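Local coordinates for cytosine deaminase (Klebsiella pneumoniae, PDB 4R7W), which catalyses the hydrolytic deamination of cytosine to uracil and ammonia, as a metal-dependent member of the amidohydrolase family, at residues V237-T242 and S263-I268. Sequence-based numbering, arbitrary orientation.
With O7U ((2R)-2-amino-2,5-dihydro-1,5,2-diazaphosphinin-6(1H)-one 2-oxide), chain M.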
loop_
_atom_site.group_PDB
_atom_site.type_symbol
_atom_site.label_atom_id
_atom_site.label_comp_id
_atom_site.label_asym_id
_atom_site.label_seq_id
_atom_site.Cartn_x
_atom_site.Cartn_y
_atom_site.Cartn_z
ATOM N N VAL B 237 18.094 -8.592 -21.510
ATOM C CA VAL B 237 18.452 -7.417 -20.734
ATOM C C VAL B 237 17.258 -6.781 -19.996
ATOM O O VAL B 237 16.157 -6.641 -20.547
ATOM C CB VAL B 237 19.150 -6.354 -21.624
ATOM C CG1 VAL B 237 19.433 -5.085 -20.835
ATOM C CG2 VAL B 237 20.460 -6.917 -22.215
ATOM N N THR B 238 17.486 -6.435 -18.736
ATOM C CA THR B 238 16.502 -5.739 -17.921
ATOM C C THR B 238 17.122 -4.503 -17.274
ATOM O O THR B 238 18.205 -4.574 -16.722
ATOM C CB THR B 238 15.972 -6.665 -16.816
ATOM O OG1 THR B 238 15.245 -7.740 -17.421
ATOM C CG2 THR B 238 15.068 -5.904 -15.845
ATOM N N ALA B 239 16.427 -3.373 -17.362
ATOM C CA ALA B 239 16.800 -2.179 -16.626
ATOM C C ALA B 239 15.916 -2.054 -15.393
ATOM O O ALA B 239 14.706 -1.799 -15.507
ATOM C CB ALA B 239 16.648 -0.940 -17.504
ATOM N N SER B 240 16.505 -2.252 -14.217
ATOM C CA SER B 240 15.777 -2.062 -12.968
ATOM C C SER B 240 15.757 -0.597 -12.540
ATOM O O SER B 240 16.714 0.160 -12.799
ATOM C CB SER B 240 16.356 -2.923 -11.840
ATOM O OG SER B 240 16.089 -4.309 -12.038
ATOM N N HIS B 241 14.659 -0.234 -11.880
ATOM C CA HIS B 241 14.391 1.097 -11.336
ATOM C C HIS B 241 14.084 2.155 -12.384
ATOM O O HIS B 241 12.919 2.471 -12.626
ATOM C CB HIS B 241 15.513 1.562 -10.405
ATOM C CG HIS B 241 15.632 0.742 -9.162
ATOM N ND1 HIS B 241 14.620 0.662 -8.230
ATOM C CD2 HIS B 241 16.645 -0.027 -8.690
ATOM C CE1 HIS B 241 15.002 -0.124 -7.240
ATOM N NE2 HIS B 241 16.224 -0.563 -7.498
ATOM N N THR B 242 15.132 2.694 -13.000
ATOM C CA THR B 242 15.003 3.794 -13.947
ATOM C C THR B 242 14.190 4.945 -13.342
ATOM O O THR B 242 13.389 5.575 -14.024
ATOM C CB THR B 242 14.485 3.343 -15.352
ATOM O OG1 THR B 242 13.119 2.870 -15.280
ATOM C CG2 THR B 242 15.393 2.240 -15.930
ATOM N N SER B 263 14.966 -1.597 -28.700
ATOM C CA SER B 263 15.945 -2.406 -27.984
ATOM C C SER B 263 15.393 -3.735 -27.515
ATOM O O SER B 263 16.137 -4.692 -27.370
ATOM C CB SER B 263 16.470 -1.642 -26.765
ATOM O OG SER B 263 15.483 -1.553 -25.753
ATOM N N GLY B 264 14.095 -3.777 -27.235
ATOM C CA GLY B 264 13.454 -4.981 -26.730
ATOM C C GLY B 264 13.690 -5.287 -25.259
ATOM O O GLY B 264 13.294 -6.354 -24.780
ATOM N N ILE B 265 14.336 -4.374 -24.537
ATOM C CA ILE B 265 14.707 -4.651 -23.146
ATOM C C ILE B 265 13.510 -4.625 -22.204
ATOM O O ILE B 265 12.460 -4.094 -22.537
ATOM C CB ILE B 265 15.828 -3.707 -22.615
ATOM C CG1 ILE B 265 15.327 -2.267 -22.447
ATOM C CG2 ILE B 265 17.055 -3.762 -23.525
ATOM C CD1 ILE B 265 16.363 -1.313 -21.798
ATOM N N ASN B 266 13.681 -5.217 -21.030
ATOM C CA ASN B 266 12.652 -5.198 -20.005
ATOM C C ASN B 266 12.906 -4.140 -18.942
ATOM O O ASN B 266 14.016 -3.617 -18.824
ATOM C CB ASN B 266 12.561 -6.563 -19.340
ATOM C CG ASN B 266 12.195 -7.643 -20.315
ATOM O OD1 ASN B 266 11.022 -7.823 -20.637
ATOM N ND2 ASN B 266 13.204 -8.355 -20.821
ATOM N N PHE B 267 11.871 -3.858 -18.155
ATOM C CA PHE B 267 11.922 -2.869 -17.092
ATOM C C PHE B 267 11.320 -3.422 -15.815
ATOM O O PHE B 267 10.273 -4.057 -15.848
ATOM C CB PHE B 267 11.154 -1.597 -17.502
ATOM C CG PHE B 267 11.853 -0.790 -18.562
ATOM C CD1 PHE B 267 12.601 0.333 -18.222
ATOM C CD2 PHE B 267 11.781 -1.169 -19.896
ATOM C CE1 PHE B 267 13.258 1.070 -19.189
ATOM C CE2 PHE B 267 12.433 -0.433 -20.874
ATOM C CZ PHE B 267 13.180 0.688 -20.517
ATOM N N ILE B 268 11.967 -3.151 -14.684
ATOM C CA ILE B 268 11.415 -3.532 -13.395
ATOM C C ILE B 268 11.249 -2.271 -12.559
ATOM O O ILE B 268 12.139 -1.421 -12.540
ATOM C CB ILE B 268 12.324 -4.552 -12.663
ATOM C CG1 ILE B 268 12.300 -5.918 -13.366
ATOM C CG2 ILE B 268 11.876 -4.736 -11.233
ATOM C CD1 ILE B 268 13.296 -6.929 -12.765
HETATM N N1 O7U M . 21.195 -1.303 -3.386
HETATM C C2 O7U M . 20.896 -0.396 -4.407
HETATM O O2 O7U M . 21.721 0.199 -5.120
HETATM N N3 O7U M . 19.574 -0.127 -4.677
HETATM N N4 O7U M . 17.258 0.374 -3.360
HETATM O O4 O7U M . 17.540 -1.326 -5.085
HETATM P P4 O7U M . 18.267 -0.757 -3.963
HETATM C C5 O7U M . 18.864 -1.864 -2.700
HETATM C C6 O7U M . 20.142 -1.963 -2.615
HETATM O O HOH W 1 12.918 0.148 -14.800
#
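Thr238 packs against Ile268 and Asn266 where strand 237-241 runs parallel to strand 266-269 in a beta-alpha-beta unit, joined through helix 250-263, in the amidohydrolase-family TIM barrel. Thr238 CG2 points along the sheet to Ile268 CD1, 3.7 Å away, while its OG1 lies 3.5 Å from Asn266 CB; with Ile268 CG1 anti to the carbonyl carbon (chi1 -70°) and the chain extended beyond it (chi2 174°), CD1 comes near both this methyl and Ser240 OG. The opposite face of the sheet, away from Thr238 and Ile268, carries Ala239 and Phe267, with helix 220-230 against both. There the Thr242 side chain crosses Phe267 at about a right angle, its OG1 in the ring plane and 3.9 Å from CD1 at the edge. Val237 CG1 meets Ile265 CG2 at the start of the pairing.

Four backbone hydrogen bonds hold the register. Asn266 N donates almost straight to Val237 O (2.9 Å, 178°), and Asn266 ND2 adds a weak bond to the same oxygen, whereas Asn266 OD1 turns to Asn302. Asn266 O accepts from Ala239 N. Ala239 O takes Ile268 N from above its carbonyl plane and is also hydrogen-bonded to a water.

The last backbone bond, from His241 N to Ile268 O, fixes the strand end at the active site. Beyond it His241 extends to the bound phosphorus-containing ligand O7U and lies near the iron(II) ion; its NE2 donates to O7U O4 at 2.9 Å. Next to this histidine in sequence, Ser240 OG is hydrogen-bonded to His56 and Asp207. Thr242 OG1 donates to His241 O, and the water on Ala239 O links the end of strand 237-241 and the turn after it to strand 266-269, hydrogen-bonded to Thr242 OG1 at 2.8 Å and Ile268 O at 2.9 Å.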